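Local atomic coordinates of diketoreductase (Acinetobacter baylyi, PDB entry 4E12), a protein that reduces dicarbonyl compounds as an NADH-dependent diketoreductase and probably also interconverts (3S)-3-hydroxyacyl-CoA and 3-oxoacyl-CoA with NAD(+). Residues A141-N146 against A189-N194; A154-T159 against E165-V170. All blocks are in the same frame, centred on the assembly; numbering follows the deposited sequence.

Contact 1 of 2, residues A141-N146 against A189-N194; sequences ALHFAN and AGYVLN. With SO4 (sulfate ion), chain J.
The rings of H143 and Y191 lie almost parallel in an offset stack. Their planes differ by 2° and their centroids are 4.1 Å apart. The offset leaves the imidazole toward the rim of the phenol, where H143 CG is 3.5 Å from Y191 CE2. H143 CB lies over the same face in a CH-pi contact, 3.7 Å from the centroid of the Y191 ring. H143 CG is anti to the backbone N (chi1 -175°), which carries the imidazole out from strand 139-144 and over the phenol. A141, two residues back on the same strand, meets the ring in its plane: A141 CB is 3.4 Å from Y191 OH. The strand belongs to the Rossmann-type NAD-binding domain, and Y191 sits in the loop leading into helix 193-209 of the C-terminal part. H143 is predicted to be important for catalysis. Its ND1 is hydrogen-bonded to E155 and its NE2 to S122, an NAD(+)-binding residue, so both ends of the imidazole are held. Y191 OH bonds to the carbonyl of S121. N194 approaches the imidazole obliquely, its amide plane turned 76° from the ring, with N194 ND2 4.0 Å from H143 CE1.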
ATOM      1  N   ALA A 141      -8.870 -14.137  19.123  1.00 30.95           N
ATOM      2  CA  ALA A 141      -9.323 -14.046  17.747  1.00 32.16           C
ATOM      3  C   ALA A 141      -8.372 -14.827  16.871  1.00 33.01           C
ATOM      4  O   ALA A 141      -7.159 -14.786  17.085  1.00 32.50           O
ATOM      5  CB  ALA A 141      -9.392 -12.597  17.295  1.00 35.86           C
ATOM      6  N   LEU A 142      -8.941 -15.557  15.913  1.00 31.48           N
ATOM      7  CA  LEU A 142      -8.205 -16.222  14.851  1.00 30.84           C
ATOM      8  C   LEU A 142      -8.896 -15.811  13.562  1.00 33.94           C
ATOM      9  O   LEU A 142      -9.981 -16.303  13.239  1.00 31.77           O
ATOM     10  CB  LEU A 142      -8.274 -17.743  15.029  1.00 30.46           C
ATOM     11  CG  LEU A 142      -7.412 -18.563  14.063  1.00 29.34           C
ATOM     12  CD1 LEU A 142      -5.943 -18.226  14.332  1.00 32.79           C
ATOM     13  CD2 LEU A 142      -7.669 -20.049  14.252  1.00 29.55           C
ATOM     14  N   HIS A 143      -8.256 -14.906  12.833  1.00 31.08           N
ATOM     15  CA  HIS A 143      -8.889 -14.192  11.743  1.00 29.64           C
ATOM     16  C   HIS A 143      -8.286 -14.627  10.423  1.00 28.49           C
ATOM     17  O   HIS A 143      -7.077 -14.514  10.206  1.00 28.29           O
ATOM     18  CB  HIS A 143      -8.708 -12.690  11.949  1.00 29.78           C
ATOM     19  CG  HIS A 143      -9.425 -11.843  10.939  1.00 29.05           C
ATOM     20  ND1 HIS A 143      -8.761 -11.006  10.071  1.00 36.20           N
ATOM     21  CD2 HIS A 143     -10.744 -11.709  10.659  1.00 28.60           C
ATOM     22  CE1 HIS A 143      -9.640 -10.390   9.296  1.00 33.36           C
ATOM     23  NE2 HIS A 143     -10.850 -10.800   9.634  1.00 33.13           N
ATOM     24  N   PHE A 144      -9.152 -15.138   9.563  1.00 29.41           N
ATOM     25  CA  PHE A 144      -8.798 -15.639   8.234  1.00 30.80           C
ATOM     26  C   PHE A 144      -9.161 -14.621   7.151  1.00 34.16           C
ATOM     27  O   PHE A 144      -9.888 -13.656   7.399  1.00 37.04           O
ATOM     28  CB  PHE A 144      -9.585 -16.921   7.966  1.00 32.48           C
ATOM     29  CG  PHE A 144      -9.256 -18.037   8.904  1.00 33.91           C
ATOM     30  CD1 PHE A 144      -9.788 -18.065  10.191  1.00 33.48           C
ATOM     31  CD2 PHE A 144      -8.410 -19.067   8.506  1.00 34.81           C
ATOM     32  CE1 PHE A 144      -9.476 -19.110  11.065  1.00 32.67           C
ATOM     33  CE2 PHE A 144      -8.101 -20.102   9.365  1.00 31.55           C
ATOM     34  CZ  PHE A 144      -8.631 -20.126  10.645  1.00 34.57           C
ATOM     35  N   ALA A 145      -8.686 -14.868   5.932  1.00 35.61           N
ATOM     36  CA  ALA A 145      -8.993 -14.009   4.797  1.00 32.60           C
ATOM     37  C   ALA A 145      -9.744 -14.820   3.749  1.00 35.74           C
ATOM     38  O   ALA A 145      -9.460 -16.005   3.570  1.00 39.68           O
ATOM     39  CB  ALA A 145      -7.700 -13.476   4.198  1.00 34.89           C
ATOM     40  N   ASN A 146     -10.676 -14.196   3.036  1.00 39.04           N
ATOM     41  CA  ASN A 146     -11.466 -14.928   2.038  1.00 37.91           C
ATOM     42  C   ASN A 146     -10.516 -15.669   1.065  1.00 41.63           C
ATOM     43  O   ASN A 146      -9.481 -15.130   0.654  1.00 34.97           O
ATOM     44  CB  ASN A 146     -12.380 -13.962   1.283  1.00 46.67           C
ATOM     45  CG  ASN A 146     -13.457 -14.677   0.490  1.00 49.00           C
ATOM     46  OD1 ASN A 146     -13.757 -15.849   0.737  1.00 38.52           O
ATOM     47  ND2 ASN A 146     -14.037 -13.978  -0.477  1.00 45.56           N
ATOM     48  N   ALA A 189      -8.200  -3.030  16.242  1.00 35.55           N
ATOM     49  CA  ALA A 189      -9.302  -3.170  15.309  1.00 34.12           C
ATOM     50  C   ALA A 189      -8.737  -3.232  13.902  1.00 33.59           C
ATOM     51  O   ALA A 189      -7.870  -2.433  13.541  1.00 36.32           O
ATOM     52  CB  ALA A 189     -10.257  -1.997  15.429  1.00 32.79           C
ATOM     53  N   GLY A 190      -9.251  -4.166  13.116  1.00 34.55           N
ATOM     54  CA  GLY A 190      -8.734  -4.398  11.777  1.00 35.28           C
ATOM     55  C   GLY A 190      -7.455  -5.217  11.754  1.00 32.64           C
ATOM     56  O   GLY A 190      -6.844  -5.390  10.698  1.00 40.30           O
ATOM     57  N   TYR A 191      -7.043  -5.731  12.906  1.00 32.98           N
ATOM     58  CA  TYR A 191      -5.838  -6.565  12.975  1.00 27.66           C
ATOM     59  C   TYR A 191      -4.686  -5.828  12.276  1.00 29.40           C
ATOM     60  O   TYR A 191      -4.546  -4.606  12.420  1.00 27.99           O
ATOM     61  CB  TYR A 191      -6.104  -7.948  12.323  1.00 29.01           C
ATOM     62  CG  TYR A 191      -7.290  -8.684  12.938  1.00 29.50           C
ATOM     63  CD1 TYR A 191      -7.105  -9.623  13.945  1.00 31.75           C
ATOM     64  CD2 TYR A 191      -8.591  -8.432  12.511  1.00 33.62           C
ATOM     65  CE1 TYR A 191      -8.197 -10.308  14.524  1.00 33.69           C
ATOM     66  CE2 TYR A 191      -9.689  -9.107  13.085  1.00 32.38           C
ATOM     67  CZ  TYR A 191      -9.479 -10.041  14.087  1.00 34.87           C
ATOM     68  OH  TYR A 191     -10.549 -10.711  14.654  1.00 32.99           O
ATOM     69  N   VAL A 192      -3.894  -6.564  11.500  1.00 29.25           N
ATOM     70  CA  VAL A 192      -2.785  -5.998  10.737  1.00 30.63           C
ATOM     71  C   VAL A 192      -3.171  -5.672   9.290  1.00 27.74           C
ATOM     72  O   VAL A 192      -3.040  -4.529   8.850  1.00 29.18           O
ATOM     73  CB  VAL A 192      -1.538  -6.926  10.738  1.00 27.77           C
ATOM     74  CG1 VAL A 192      -0.463  -6.359   9.825  1.00 28.55           C
ATOM     75  CG2 VAL A 192      -0.978  -7.061  12.158  1.00 30.60           C
ATOM     76  N   LEU A 193      -3.640  -6.665   8.538  1.00 28.00           N
ATOM     77  CA  LEU A 193      -3.862  -6.439   7.103  1.00 27.49           C
ATOM     78  C   LEU A 193      -4.827  -5.291   6.792  1.00 29.23           C
ATOM     79  O   LEU A 193      -4.512  -4.404   5.992  1.00 26.66           O
ATOM     80  CB  LEU A 193      -4.347  -7.714   6.420  1.00 29.36           C
ATOM     81  CG  LEU A 193      -4.648  -7.524   4.938  1.00 30.27           C
ATOM     82  CD1 LEU A 193      -3.431  -6.992   4.169  1.00 31.14           C
ATOM     83  CD2 LEU A 193      -5.138  -8.837   4.374  1.00 31.47           C
ATOM     84  N   ASN A 194      -6.016  -5.331   7.383  1.00 32.04           N
ATOM     85  CA  ASN A 194      -6.999  -4.283   7.158  1.00 30.63           C
ATOM     86  C   ASN A 194      -6.479  -2.941   7.656  1.00 29.56           C
ATOM     87  O   ASN A 194      -6.783  -1.892   7.080  1.00 29.15           O
ATOM     88  CB  ASN A 194      -8.320  -4.642   7.826  1.00 33.99           C
ATOM     89  CG  ASN A 194      -8.946  -5.889   7.224  1.00 51.03           C
ATOM     90  OD1 ASN A 194      -8.709  -6.211   6.056  1.00 62.26           O
ATOM     91  ND2 ASN A 194      -9.740  -6.603   8.019  1.00 69.35           N
TER
HETATM   92  S   SO4 J 409     -16.477 -16.047  -2.663  1.00195.06           S
HETATM   93  O1  SO4 J 409     -15.531 -16.738  -1.763  1.00 60.48           O
HETATM   94  O2  SO4 J 409     -17.701 -16.868  -2.794  1.00 75.02           O
HETATM   95  O3  SO4 J 409     -15.839 -15.867  -3.985  1.00 67.22           O
HETATM   96  O4  SO4 J 409     -16.825 -14.724  -2.097  1.00 59.69           O

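Contact 2 of 2, residues A154-T159 against E165-V170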
ATOM      1  N   ALA A 154      -3.385 -16.218   8.983  1.00 32.65           N
ATOM      2  CA  ALA A 154      -4.266 -16.361  10.133  1.00 32.22           C
ATOM      3  C   ALA A 154      -3.762 -15.392  11.185  1.00 31.71           C
ATOM      4  O   ALA A 154      -2.716 -15.606  11.805  1.00 28.75           O
ATOM      5  CB  ALA A 154      -4.264 -17.794  10.662  1.00 30.90           C
ATOM      6  N   GLU A 155      -4.487 -14.291  11.350  1.00 27.22           N
ATOM      7  CA  GLU A 155      -4.128 -13.273  12.321  1.00 30.81           C
ATOM      8  C   GLU A 155      -4.619 -13.645  13.696  1.00 34.22           C
ATOM      9  O   GLU A 155      -5.829 -13.752  13.920  1.00 35.42           O
ATOM     10  CB  GLU A 155      -4.711 -11.928  11.907  1.00 28.39           C
ATOM     11  CG  GLU A 155      -4.053 -11.404  10.633  1.00 34.50           C
ATOM     12  CD  GLU A 155      -4.728 -10.165  10.059  1.00 36.04           C
ATOM     13  OE1 GLU A 155      -5.954 -10.197   9.835  1.00 42.40           O
ATOM     14  OE2 GLU A 155      -4.028  -9.158   9.828  1.00 32.31           O
ATOM     15  N   VAL A 156      -3.669 -13.832  14.603  1.00 34.17           N
ATOM     16  CA  VAL A 156      -3.949 -14.282  15.960  1.00 31.69           C
ATOM     17  C   VAL A 156      -3.899 -13.095  16.901  1.00 29.66           C
ATOM     18  O   VAL A 156      -2.899 -12.380  16.962  1.00 34.66           O
ATOM     19  CB  VAL A 156      -2.912 -15.319  16.435  1.00 29.69           C
ATOM     20  CG1 VAL A 156      -3.256 -15.804  17.849  1.00 26.04           C
ATOM     21  CG2 VAL A 156      -2.863 -16.496  15.462  1.00 30.68           C
ATOM     22  N   MET A 157      -4.978 -12.882  17.642  1.00 36.05           N
ATOM     23  CA  MET A 157      -5.070 -11.693  18.469  1.00 30.67           C
ATOM     24  C   MET A 157      -5.923 -11.977  19.700  1.00 37.51           C
ATOM     25  O   MET A 157      -7.130 -12.202  19.583  1.00 36.95           O
ATOM     26  CB  MET A 157      -5.702 -10.573  17.635  1.00 31.18           C
ATOM     27  CG  MET A 157      -5.704  -9.195  18.256  1.00 29.48           C
ATOM     28  SD  MET A 157      -6.473  -7.987  17.158  1.00 33.15           S
ATOM     29  CE  MET A 157      -8.198  -8.345  17.464  1.00 28.85           C
ATOM     30  N   GLY A 158      -5.298 -11.959  20.873  1.00 36.50           N
ATOM     31  CA  GLY A 158      -6.039 -12.181  22.103  1.00 46.43           C
ATOM     32  C   GLY A 158      -6.322 -10.920  22.891  1.00 45.52           C
ATOM     33  O   GLY A 158      -6.107  -9.806  22.403  1.00 43.40           O
ATOM     34  N   THR A 159      -6.814 -11.089  24.117  1.00 47.70           N
ATOM     35  CA  THR A 159      -6.993  -9.957  25.023  1.00 43.42           C
ATOM     36  C   THR A 159      -5.899 -10.035  26.078  1.00 39.28           C
ATOM     37  O   THR A 159      -5.076 -10.955  26.066  1.00 48.70           O
ATOM     38  CB  THR A 159      -8.345 -10.020  25.777  1.00 43.53           C
ATOM     39  OG1 THR A 159      -8.325 -11.133  26.676  1.00 48.42           O
ATOM     40  CG2 THR A 159      -9.500 -10.195  24.804  1.00 45.50           C
ATOM     41  N   GLU A 165      -0.143 -19.620  26.758  1.00 49.32           N
ATOM     42  CA  GLU A 165      -0.025 -21.013  26.341  1.00 50.43           C
ATOM     43  C   GLU A 165      -1.112 -21.378  25.328  1.00 44.94           C
ATOM     44  O   GLU A 165      -0.875 -22.144  24.384  1.00 42.35           O
ATOM     45  CB  GLU A 165      -0.096 -21.932  27.566  1.00 59.06           C
ATOM     46  CG  GLU A 165      -0.256 -23.417  27.243  1.00 66.16           C
ATOM     47  CD  GLU A 165       0.856 -23.975  26.374  1.00185.86           C
ATOM     48  OE1 GLU A 165       1.756 -23.207  25.974  1.00196.80           O
ATOM     49  OE2 GLU A 165       0.820 -25.191  26.082  1.00 75.49           O
ATOM     50  N   VAL A 166      -2.306 -20.844  25.560  1.00 40.29           N
ATOM     51  CA  VAL A 166      -3.437 -20.993  24.654  1.00 38.42           C
ATOM     52  C   VAL A 166      -3.106 -20.293  23.345  1.00 41.30           C
ATOM     53  O   VAL A 166      -3.267 -20.868  22.267  1.00 33.77           O
ATOM     54  CB  VAL A 166      -4.715 -20.371  25.259  1.00 41.39           C
ATOM     55  CG1 VAL A 166      -5.809 -20.252  24.208  1.00 43.67           C
ATOM     56  CG2 VAL A 166      -5.202 -21.234  26.401  1.00 43.59           C
ATOM     57  N   TYR A 167      -2.629 -19.058  23.450  1.00 37.31           N
ATOM     58  CA  TYR A 167      -2.223 -18.286  22.278  1.00 36.14           C
ATOM     59  C   TYR A 167      -1.243 -19.096  21.433  1.00 36.28           C
ATOM     60  O   TYR A 167      -1.431 -19.230  20.229  1.00 40.54           O
ATOM     61  CB  TYR A 167      -1.578 -16.977  22.726  1.00 36.08           C
ATOM     62  CG  TYR A 167      -1.234 -16.001  21.624  1.00 32.99           C
ATOM     63  CD1 TYR A 167      -1.991 -14.843  21.438  1.00 33.48           C
ATOM     64  CD2 TYR A 167      -0.155 -16.226  20.772  1.00 32.49           C
ATOM     65  CE1 TYR A 167      -1.677 -13.925  20.424  1.00 33.97           C
ATOM     66  CE2 TYR A 167       0.169 -15.304  19.745  1.00 33.70           C
ATOM     67  CZ  TYR A 167      -0.599 -14.166  19.585  1.00 36.89           C
ATOM     68  OH  TYR A 167      -0.296 -13.260  18.587  1.00 35.13           O
ATOM     69  N   GLN A 168      -0.207 -19.657  22.051  1.00 38.47           N
ATOM     70  CA  GLN A 168       0.766 -20.422  21.291  1.00 39.23           C
ATOM     71  C   GLN A 168       0.160 -21.692  20.690  1.00 37.21           C
ATOM     72  O   GLN A 168       0.541 -22.103  19.592  1.00 40.55           O
ATOM     73  CB  GLN A 168       2.006 -20.764  22.125  1.00 41.77           C
ATOM     74  CG  GLN A 168       3.064 -21.509  21.333  1.00 48.70           C
ATOM     75  CD  GLN A 168       3.738 -20.650  20.263  1.00 60.01           C
ATOM     76  OE1 GLN A 168       3.587 -19.424  20.237  1.00 58.16           O
ATOM     77  NE2 GLN A 168       4.481 -21.297  19.370  1.00 68.73           N
ATOM     78  N   GLN A 169      -0.777 -22.322  21.392  1.00 38.20           N
ATOM     79  CA  GLN A 169      -1.426 -23.502  20.831  1.00 42.33           C
ATOM     80  C   GLN A 169      -2.218 -23.129  19.575  1.00 41.16           C
ATOM     81  O   GLN A 169      -2.195 -23.868  18.591  1.00 39.00           O
ATOM     82  CB  GLN A 169      -2.333 -24.197  21.854  1.00 42.45           C
ATOM     83  CG  GLN A 169      -1.602 -24.649  23.104  1.00 52.21           C
ATOM     84  CD  GLN A 169      -2.495 -25.392  24.077  1.00 54.89           C
ATOM     85  OE1 GLN A 169      -3.642 -25.720  23.763  1.00 62.77           O
ATOM     86  NE2 GLN A 169      -1.977 -25.652  25.275  1.00 91.08           N
ATOM     87  N   VAL A 170      -2.911 -21.990  19.604  1.00 39.71           N
ATOM     88  CA  VAL A 170      -3.631 -21.531  18.418  1.00 36.97           C
ATOM     89  C   VAL A 170      -2.644 -21.205  17.290  1.00 31.92           C
ATOM     90  O   VAL A 170      -2.898 -21.518  16.120  1.00 31.80           O
ATOM     91  CB  VAL A 170      -4.544 -20.310  18.730  1.00 38.59           C
ATOM     92  CG1 VAL A 170      -5.144 -19.750  17.451  1.00 35.71           C
ATOM     93  CG2 VAL A 170      -5.671 -20.731  19.667  1.00 39.09           C
TER
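V156 and Y167 make the main apolar contact. The CG1 branch of V156 sits over one face of the Y167 ring, 3.7 Å from the centroid and 18° off the ring normal, a CH-pi contact. It is shifted toward the rim, and V156 CG1 is 3.6 Å from Y167 CE1. The CG1 branch is anti to the backbone N (chi1 -178°), and this turns it to the ring. A second, looser apolar contact joins the same branch to the helix one turn further on, where V156 CG1 is 4.4 Å from V170 CG1. V170 also packs on L140 and L142 of the adjacent strand.

These residues belong to the beta-alpha-beta unit formed by strand 153-158, helix 164-176 and strand 180-183. The helix runs back along the strand it follows, with the two segment axes at 172° and 9.4 Å apart at their closest.

The polar contacts lie near the hydroxyl and along one edge of the ring. V156 O is 3.2 Å from Y167 OH and lies above the ring plane, on the same side as V156 CG1. The hydrogen bond of the hydroxyl, however, is to the carbonyl of L184, just past strand 180-183. The tyrosine thus reaches from the helix past one strand to the end of the next. The backbone N of G158 borders the ring edge, 4.1 Å from Y167 CE1.

Within the helix, Q169 NE2 donates a nearly straight bond of 2.9 Å to E165 OE2, reaching the oxygen from above the carboxylate plane. The E165 side chain is poorly ordered.

Both contacts are buried, but contact 1 lies nearer the centre of the chain. They use neighbouring antiparallel strands of one sheet, 139-144 and 153-158, joined by backbone hydrogen bonds pairing A141 with M157 and H143 with E155. Contact 1 ties its strand to the loop entering the C-terminal part. Contact 2 stays within the NAD-binding domain and packs a helix on the sheet. A tyrosine face is used in both: by the imidazole and CB of a histidine in contact 1, by a valine methyl in contact 2. E155 and M157 point away from the helix of contact 2 and reach contact 1. E155 OE2 accepts hydrogen bonds from V192 N and L193 N, while M157 packs on Y191.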